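Local structure of cytosine deaminase (Klebsiella pneumoniae, 4R88) at residues P55-D60 with D308-P313; I268-E273 with C304-S309; I275-R280 with D312-L317. The protein probably catalyses the hydrolytic deamination of cytosine to uracil and ammonia. All coordinates share one frame; numbering follows the deposited sequence.

Interaction 1: residues P55-D60 with D308-P313. With FE2 (Fe (II) ion), chain T; 1LD (5-fluorocytosine), chain S.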
# COMPACT_ATOMS: atom_id res chain seq x y z
N PRO B 55 15.41 8.29 3.60
CA PRO B 55 16.13 9.49 3.17
C PRO B 55 15.35 10.79 3.39
O PRO B 55 15.88 11.87 3.10
CB PRO B 55 16.34 9.24 1.68
CG PRO B 55 15.11 8.45 1.29
CD PRO B 55 14.86 7.53 2.45
N HIS B 56 14.12 10.68 3.87
CA HIS B 56 13.29 11.86 4.07
C HIS B 56 12.21 11.60 5.10
O HIS B 56 11.19 10.97 4.79
CB HIS B 56 12.66 12.27 2.74
CG HIS B 56 11.92 13.57 2.80
ND1 HIS B 56 12.24 14.64 1.99
CD2 HIS B 56 10.89 13.97 3.57
CE1 HIS B 56 11.42 15.64 2.26
NE2 HIS B 56 10.59 15.26 3.21
N ILE B 57 12.41 12.08 6.31
CA ILE B 57 11.40 11.98 7.36
C ILE B 57 11.42 13.23 8.25
O ILE B 57 12.43 13.92 8.32
CB ILE B 57 11.59 10.69 8.17
CG1 ILE B 57 10.34 10.37 8.99
CG2 ILE B 57 12.85 10.78 9.07
CD1 ILE B 57 10.32 8.94 9.53
N HIS B 58 10.30 13.55 8.89
CA HIS B 58 10.22 14.71 9.78
C HIS B 58 10.14 14.26 11.23
O HIS B 58 9.04 14.20 11.79
CB HIS B 58 8.99 15.56 9.45
CG HIS B 58 9.09 16.25 8.13
ND1 HIS B 58 9.51 17.56 8.00
CD2 HIS B 58 8.85 15.81 6.87
CE1 HIS B 58 9.52 17.89 6.72
NE2 HIS B 58 9.13 16.85 6.02
N LEU B 59 11.28 13.92 11.83
CA LEU B 59 11.32 13.43 13.22
C LEU B 59 10.90 14.45 14.28
O LEU B 59 10.46 14.06 15.37
CB LEU B 59 12.71 12.89 13.59
CG LEU B 59 13.17 11.60 12.93
CD1 LEU B 59 14.53 11.19 13.52
CD2 LEU B 59 12.13 10.51 13.11
N ASP B 60 11.05 15.74 14.00
CA ASP B 60 10.62 16.75 14.97
C ASP B 60 9.10 16.75 15.12
O ASP B 60 8.59 17.03 16.21
CB ASP B 60 11.18 18.15 14.67
CG ASP B 60 10.71 18.71 13.34
OD1 ASP B 60 10.77 19.95 13.18
OD2 ASP B 60 10.30 17.93 12.46
N ASP B 308 8.44 9.98 4.68
CA ASP B 308 8.09 11.39 4.97
C ASP B 308 7.55 11.65 6.39
O ASP B 308 8.13 12.42 7.16
CB ASP B 308 7.11 11.94 3.91
CG ASP B 308 7.12 13.47 3.84
OD1 ASP B 308 6.40 14.05 3.01
OD2 ASP B 308 7.87 14.09 4.62
N SER B 309 6.44 11.01 6.74
CA SER B 309 5.76 11.28 8.01
C SER B 309 5.36 10.01 8.74
O SER B 309 4.96 9.04 8.12
CB SER B 309 4.47 12.08 7.75
OG SER B 309 4.73 13.36 7.20
N ILE B 310 5.43 10.04 10.06
CA ILE B 310 4.81 9.00 10.87
C ILE B 310 3.92 9.65 11.94
O ILE B 310 4.43 10.29 12.86
CB ILE B 310 5.88 8.06 11.48
CG1 ILE B 310 6.52 7.23 10.36
CG2 ILE B 310 5.26 7.17 12.55
CD1 ILE B 310 7.77 6.42 10.79
N GLN B 311 2.61 9.54 11.76
CA GLN B 311 1.61 10.02 12.72
C GLN B 311 1.82 11.48 13.10
O GLN B 311 1.97 11.82 14.28
CB GLN B 311 1.58 9.12 13.97
CG GLN B 311 1.27 7.65 13.63
CD GLN B 311 1.47 6.73 14.82
OE1 GLN B 311 2.53 6.13 14.99
NE2 GLN B 311 0.43 6.59 15.63
N ASP B 312 1.82 12.35 12.09
CA ASP B 312 2.18 13.75 12.28
C ASP B 312 1.08 14.67 11.70
O ASP B 312 0.04 14.15 11.28
CB ASP B 312 3.63 13.98 11.77
CG ASP B 312 3.74 14.12 10.27
OD1 ASP B 312 4.91 14.24 9.80
OD2 ASP B 312 2.69 14.12 9.56
N PRO B 313 1.25 16.01 11.71
CA PRO B 313 0.13 16.83 11.23
C PRO B 313 -0.30 16.59 9.77
O PRO B 313 -1.40 16.97 9.38
CB PRO B 313 0.66 18.27 11.35
CG PRO B 313 1.69 18.20 12.42
CD PRO B 313 2.34 16.85 12.27
FE FE2 T . 8.70 16.37 3.74
N1 1LD S . 6.19 19.70 5.69
C6 1LD S . 5.93 18.51 6.26
C2 1LD S . 6.01 19.86 4.37
O2 1LD S . 6.28 21.08 3.79
N3 1LD S . 5.57 18.87 3.57
C4 1LD S . 5.29 17.67 4.10
N4 1LD S . 4.81 16.62 3.25
C5 1LD S . 5.47 17.45 5.48
F 1LD S . 5.21 16.26 6.04
O HOH W 1 6.70 12.72 10.89
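H56 and H58 meet D308 at an iron(II) ion, the mononuclear site of an amidohydrolase barrel, where two histidines separated by I57 converge with an aspartate some 250 residues further along the chain. Imidazole nitrogens and a carboxylate oxygen suit iron(II): the metal takes NE2 of H56 at 2.3 Å, NE2 of H58 at 2.4 Å and OD2 of D308 at 2.6 Å; H209 NE2 is the fourth protein ligand. Both rings turn an edge to OD2, the H56 plane standing at 90° to the carboxylate. A chi1 of -173° swings the H56 ring away from its own amide and alongside D308, toward the metal.

Backbone polarity is settled around I57: D308 N donates to H56 O (2.9 Å), and H58 N donates to D308 O (3.0 Å). A water accepts from I310 N and donates to H58 O and D312 OD1, while the branched, wholly apolar chains of I57 and I310 meet, CD1 to CD1. D308 OD1 lies 3.0 Å from N4 of 5-fluorocytosine. One carboxylate thus has OD2 on the iron and OD1 beside the ligand, which places the amino group close to the metal.

Interaction 2: residues I268-E273 with C304-S309. With FE2 (Fe (II) ion), chain T; 1LD (5-fluorocytosine), chain S.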
# COMPACT_ATOMS: atom_id res chain seq x y z
N ILE B 268 13.85 12.56 -4.44
CA ILE B 268 13.15 11.73 -3.47
C ILE B 268 11.65 11.89 -3.66
O ILE B 268 11.15 13.00 -3.77
CB ILE B 268 13.53 12.08 -2.00
CG1 ILE B 268 15.00 11.77 -1.72
CG2 ILE B 268 12.66 11.30 -1.03
CD1 ILE B 268 15.47 12.27 -0.36
N SER B 269 10.95 10.77 -3.72
CA SER B 269 9.49 10.77 -3.81
C SER B 269 8.91 10.10 -2.57
O SER B 269 9.45 9.12 -2.06
CB SER B 269 9.02 10.01 -5.07
OG SER B 269 7.61 9.92 -5.12
N CYS B 270 7.79 10.63 -2.09
CA CYS B 270 7.11 10.07 -0.93
C CYS B 270 5.68 9.68 -1.34
O CYS B 270 4.74 10.44 -1.14
CB CYS B 270 7.09 11.10 0.21
SG CYS B 270 8.77 11.73 0.63
N PRO B 271 5.53 8.48 -1.95
CA PRO B 271 4.24 8.16 -2.59
C PRO B 271 3.05 8.06 -1.64
O PRO B 271 1.97 8.50 -2.02
CB PRO B 271 4.50 6.82 -3.28
CG PRO B 271 5.66 6.22 -2.49
CD PRO B 271 6.52 7.41 -2.14
N THR B 272 3.22 7.49 -0.44
CA THR B 272 2.08 7.41 0.49
C THR B 272 1.68 8.80 0.97
O THR B 272 0.49 9.08 1.18
CB THR B 272 2.36 6.53 1.70
OG1 THR B 272 3.54 6.99 2.37
CG2 THR B 272 2.54 5.07 1.27
N GLU B 273 2.66 9.68 1.13
CA GLU B 273 2.36 11.04 1.59
C GLU B 273 1.68 11.81 0.47
O GLU B 273 0.66 12.46 0.69
CB GLU B 273 3.65 11.77 2.01
CG GLU B 273 3.39 13.11 2.69
CD GLU B 273 3.51 13.00 4.21
OE1 GLU B 273 3.53 11.87 4.73
OE2 GLU B 273 3.61 14.04 4.88
N CYS B 304 14.50 7.80 -5.46
CA CYS B 304 14.21 6.82 -4.41
C CYS B 304 12.96 7.19 -3.64
O CYS B 304 12.42 8.28 -3.82
CB CYS B 304 15.41 6.67 -3.46
SG CYS B 304 15.90 8.21 -2.68
N PHE B 305 12.49 6.28 -2.79
CA PHE B 305 11.25 6.49 -2.05
C PHE B 305 11.54 6.73 -0.57
O PHE B 305 12.56 6.28 -0.04
CB PHE B 305 10.31 5.28 -2.18
CG PHE B 305 9.77 5.05 -3.57
CD1 PHE B 305 9.03 6.03 -4.23
CD2 PHE B 305 9.95 3.82 -4.19
CE1 PHE B 305 8.50 5.79 -5.50
CE2 PHE B 305 9.44 3.58 -5.47
CZ PHE B 305 8.71 4.56 -6.12
N ALA B 306 10.62 7.42 0.10
CA ALA B 306 10.75 7.73 1.52
C ALA B 306 9.37 7.75 2.19
O ALA B 306 8.37 7.92 1.52
CB ALA B 306 11.42 9.08 1.68
N GLN B 307 9.33 7.59 3.51
CA GLN B 307 8.07 7.62 4.26
C GLN B 307 7.53 9.02 4.55
O GLN B 307 6.32 9.20 4.70
CB GLN B 307 8.21 6.86 5.58
CG GLN B 307 8.42 5.38 5.38
CD GLN B 307 8.99 4.69 6.60
OE1 GLN B 307 8.25 4.19 7.44
NE2 GLN B 307 10.32 4.64 6.68
N ASP B 308 8.44 9.98 4.68
CA ASP B 308 8.09 11.39 4.97
C ASP B 308 7.55 11.65 6.39
O ASP B 308 8.13 12.42 7.16
CB ASP B 308 7.11 11.94 3.91
CG ASP B 308 7.12 13.47 3.84
OD1 ASP B 308 6.40 14.05 3.01
OD2 ASP B 308 7.87 14.09 4.62
N SER B 309 6.44 11.01 6.74
CA SER B 309 5.76 11.28 8.01
C SER B 309 5.36 10.01 8.74
O SER B 309 4.96 9.04 8.12
CB SER B 309 4.47 12.08 7.75
OG SER B 309 4.73 13.36 7.20
FE FE2 T . 8.70 16.37 3.74
N1 1LD S . 6.19 19.70 5.69
C6 1LD S . 5.93 18.51 6.26
C2 1LD S . 6.01 19.86 4.37
O2 1LD S . 6.28 21.08 3.79
N3 1LD S . 5.57 18.87 3.57
C4 1LD S . 5.29 17.67 4.10
N4 1LD S . 4.81 16.62 3.25
C5 1LD S . 5.47 17.45 5.48
F 1LD S . 5.21 16.26 6.04
O HOH W 2 5.63 8.22 1.34
O HOH W 3 3.72 8.58 4.26
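I268 and C304 are paired in the adjacent parallel strands 266-269 and 303-305 of the amidohydrolase TIM barrel, and the contact runs from these strands to the active-site mouth at their C-terminal ends. The sheet bonds come first: S269 N donates to C304 O at 2.9 Å, almost straight at 175°, and A306 N returns a more bent bond to S269 O. CA-H...O contacts, such as F305 CA to S269 O, accompany them.

Apolar contacts follow. On the face of I268 and C304, CG1 of I268 meets C304 SG; past the strand end, its CG2 reaches A306 CB (3.7 Å), small partners that suit a tightly filled interior. Beyond the face of S269 and F305, P271 crosses F305 at about a right angle and sets its CD 3.5 Å from F305 CD1; the proline also suits the first turn of helix 271-277, just after C270 at the N-cap. The thiol of C270 lies against the methylene of D308.

Water joins backbone carbonyls to T272. One molecule donates to A306 O and a second probably to Q307 O, and each is hydrogen-bonded to T272 OG1. Q307 O also accepts from S309 N (2.7 Å), and the amide of Q307 reaches E54.

The acidic contact lies nearest the ligand. E273 bends at chi2 (101°), and its side chain crosses that of D308 at about a right angle, the carboxylate planes 37° apart. S309 OG lies 2.7 Å from E273 OE2, though its one proton has D312 OD1 as another acceptor within reach. E273 OE2 accepts a nearly straight bond from 5-fluorocytosine N4; D308 OD1, 3.4 Å from E273 OE2, is a second acceptor beside N4, not bonded to the first. The ligand fluorine lies 3.0 Å from E273 OE2.

Interaction 3: residues I275-R280 with D312-L317. With 1LD (5-fluorocytosine), chain S.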
# COMPACT_ATOMS: atom_id res chain seq x y z
N ILE B 275 0.09 10.74 -2.31
CA ILE B 275 -1.23 10.25 -2.71
C ILE B 275 -2.29 10.81 -1.75
O ILE B 275 -3.41 11.12 -2.15
CB ILE B 275 -1.29 8.70 -2.79
CG1 ILE B 275 -2.45 8.28 -3.67
CG2 ILE B 275 -1.39 8.07 -1.42
CD1 ILE B 275 -2.21 8.59 -5.14
N HIS B 276 -1.90 10.99 -0.49
CA HIS B 276 -2.77 11.51 0.56
C HIS B 276 -2.94 13.04 0.47
O HIS B 276 -4.06 13.55 0.59
CB HIS B 276 -2.20 11.12 1.93
CG HIS B 276 -2.81 11.87 3.08
ND1 HIS B 276 -4.15 11.81 3.39
CD2 HIS B 276 -2.24 12.70 3.99
CE1 HIS B 276 -4.38 12.57 4.45
NE2 HIS B 276 -3.24 13.11 4.84
N LEU B 277 -1.83 13.77 0.25
CA LEU B 277 -1.85 15.23 0.26
C LEU B 277 -2.13 15.89 -1.09
O LEU B 277 -2.64 17.01 -1.14
CB LEU B 277 -0.54 15.80 0.82
CG LEU B 277 -0.16 15.54 2.29
CD1 LEU B 277 1.19 16.18 2.58
CD2 LEU B 277 -1.23 16.05 3.26
N GLN B 278 -1.79 15.21 -2.18
CA GLN B 278 -2.02 15.77 -3.51
C GLN B 278 -3.39 15.36 -4.04
O GLN B 278 -4.04 14.46 -3.51
CB GLN B 278 -0.93 15.36 -4.50
CG GLN B 278 0.50 15.61 -4.03
CD GLN B 278 0.74 17.05 -3.61
OE1 GLN B 278 1.12 17.32 -2.47
NE2 GLN B 278 0.53 17.98 -4.54
N GLY B 279 -3.83 16.05 -5.09
CA GLY B 279 -5.10 15.74 -5.73
C GLY B 279 -6.29 16.27 -4.94
O GLY B 279 -7.45 16.03 -5.30
N ARG B 280 -6.02 17.01 -3.87
CA ARG B 280 -7.07 17.51 -2.99
C ARG B 280 -7.82 18.68 -3.61
O ARG B 280 -8.94 18.98 -3.21
CB ARG B 280 -6.49 17.92 -1.64
CG ARG B 280 -5.93 16.76 -0.84
CD ARG B 280 -7.00 16.16 0.03
NE ARG B 280 -6.47 15.03 0.79
CZ ARG B 280 -7.20 14.24 1.56
NH1 ARG B 280 -8.51 14.47 1.69
NH2 ARG B 280 -6.63 13.24 2.19
N ASP B 312 1.82 12.35 12.09
CA ASP B 312 2.18 13.75 12.28
C ASP B 312 1.08 14.67 11.70
O ASP B 312 0.04 14.15 11.28
CB ASP B 312 3.63 13.98 11.77
CG ASP B 312 3.74 14.12 10.27
OD1 ASP B 312 4.91 14.24 9.80
OD2 ASP B 312 2.69 14.12 9.56
N PRO B 313 1.25 16.01 11.71
CA PRO B 313 0.13 16.83 11.23
C PRO B 313 -0.30 16.59 9.77
O PRO B 313 -1.40 16.97 9.38
CB PRO B 313 0.66 18.27 11.35
CG PRO B 313 1.69 18.20 12.42
CD PRO B 313 2.34 16.85 12.27
N TRP B 314 0.56 15.98 8.97
CA TRP B 314 0.28 15.79 7.56
C TRP B 314 -0.24 14.40 7.24
O TRP B 314 -0.93 14.22 6.25
CB TRP B 314 1.56 16.06 6.75
CG TRP B 314 1.95 17.48 6.86
CD1 TRP B 314 1.47 18.52 6.10
CD2 TRP B 314 2.86 18.05 7.80
NE1 TRP B 314 2.06 19.71 6.50
CE2 TRP B 314 2.91 19.44 7.55
CE3 TRP B 314 3.66 17.52 8.82
CZ2 TRP B 314 3.72 20.30 8.28
CZ3 TRP B 314 4.46 18.39 9.55
CH2 TRP B 314 4.48 19.76 9.27
N TYR B 315 0.08 13.43 8.08
CA TYR B 315 -0.13 12.03 7.72
C TYR B 315 -0.43 11.21 8.96
O TYR B 315 0.39 11.13 9.86
CB TYR B 315 1.11 11.52 6.99
CG TYR B 315 0.99 10.10 6.47
CD1 TYR B 315 1.54 9.04 7.18
CD2 TYR B 315 0.35 9.83 5.27
CE1 TYR B 315 1.44 7.74 6.71
CE2 TYR B 315 0.24 8.54 4.79
CZ TYR B 315 0.79 7.50 5.52
OH TYR B 315 0.69 6.21 5.07
N PRO B 316 -1.62 10.59 9.03
CA PRO B 316 -2.04 9.98 10.30
C PRO B 316 -1.57 8.54 10.49
O PRO B 316 -1.75 8.01 11.58
CB PRO B 316 -3.56 10.00 10.20
CG PRO B 316 -3.82 9.81 8.75
CD PRO B 316 -2.70 10.56 8.02
N LEU B 317 -1.01 7.91 9.47
CA LEU B 317 -0.54 6.53 9.64
C LEU B 317 0.99 6.48 9.73
O LEU B 317 1.64 7.49 10.00
CB LEU B 317 -1.05 5.64 8.50
CG LEU B 317 -2.56 5.49 8.37
CD1 LEU B 317 -2.90 4.72 7.10
CD2 LEU B 317 -3.12 4.76 9.59
N1 1LD S . 6.19 19.70 5.69
C6 1LD S . 5.93 18.51 6.26
C2 1LD S . 6.01 19.86 4.37
O2 1LD S . 6.28 21.08 3.79
N3 1LD S . 5.57 18.87 3.57
C4 1LD S . 5.29 17.67 4.10
N4 1LD S . 4.81 16.62 3.25
C5 1LD S . 5.47 17.45 5.48
F 1LD S . 5.21 16.26 6.04
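The indole of W314 and the imidazole of H276 are the flat groups that set this contact, in which the end of helix 271-277 meets a loop at the C-terminal mouth of the amidohydrolase TIM barrel. One face of W314 carries 5-fluorocytosine, whose C6 lies 3.2 Å above the ring plane, over its centre; the opposite face has P313 CB near its rim. D312 CG lies at the indole edge, in plane, and NE1 donates to L76 O. A broad indole suits a planar pyrimidine, offering it a large apolar surface. L277 CD1 approaches W314 CB obliquely and also comes to 3.7 Å from ligand N4, so a branched aliphatic chain fills the angle between the tryptophan and the ligand.

H276 turns its edge to the backbone of W314, with NE2 2.9 Å from W314 O in the ring plane. Its face receives the edge of Y315 in an offset edge-to-face pair, centroids 6.0 Å apart and planes at 77°. With CG anti to the backbone N (chi1 166°), the imidazole extends from the helix to reach this loop. The phenol of Y315 continues outward to H331 of the second subunit, which carries the contact to the dimer interface.

Each segment has its own polar brace. D312 makes an Asx turn, OD2 accepting from W314 N at 2.9 Å from above the carboxylate plane; the short acid is well placed to hold the backbone from which the indole projects. Beyond the helix, G279 adopts a positive phi (78°), which glycine accepts readily, and the chain turns back so that R280 meets H276 O. The guanidinium grips that single carbonyl oxygen side-on, R280 NE at 2.8 Å and R280 NH2 at 3.0 Å.

Interactions 1 and 2 have centres about 10 Å apart, and interaction 3 lies about 11 Å from each. In chain order, 55-60 comes first, then 268-273 and 275-280, then 304-309, 308-313 and 312-317. The last three form a continuous run: interactions 1 and 2 share D308 and S309, interactions 1 and 3 share D312 and P313. Helix 271-277 serves interactions 2 and 3, whereas strands 46-57, 266-269 and 303-305 bring interactions 1 and 2 into the barrel. One run after strand 303-305 thus passes from metal to ligand and onward to the dimer interface, and all three contacts touch 5-fluorocytosine.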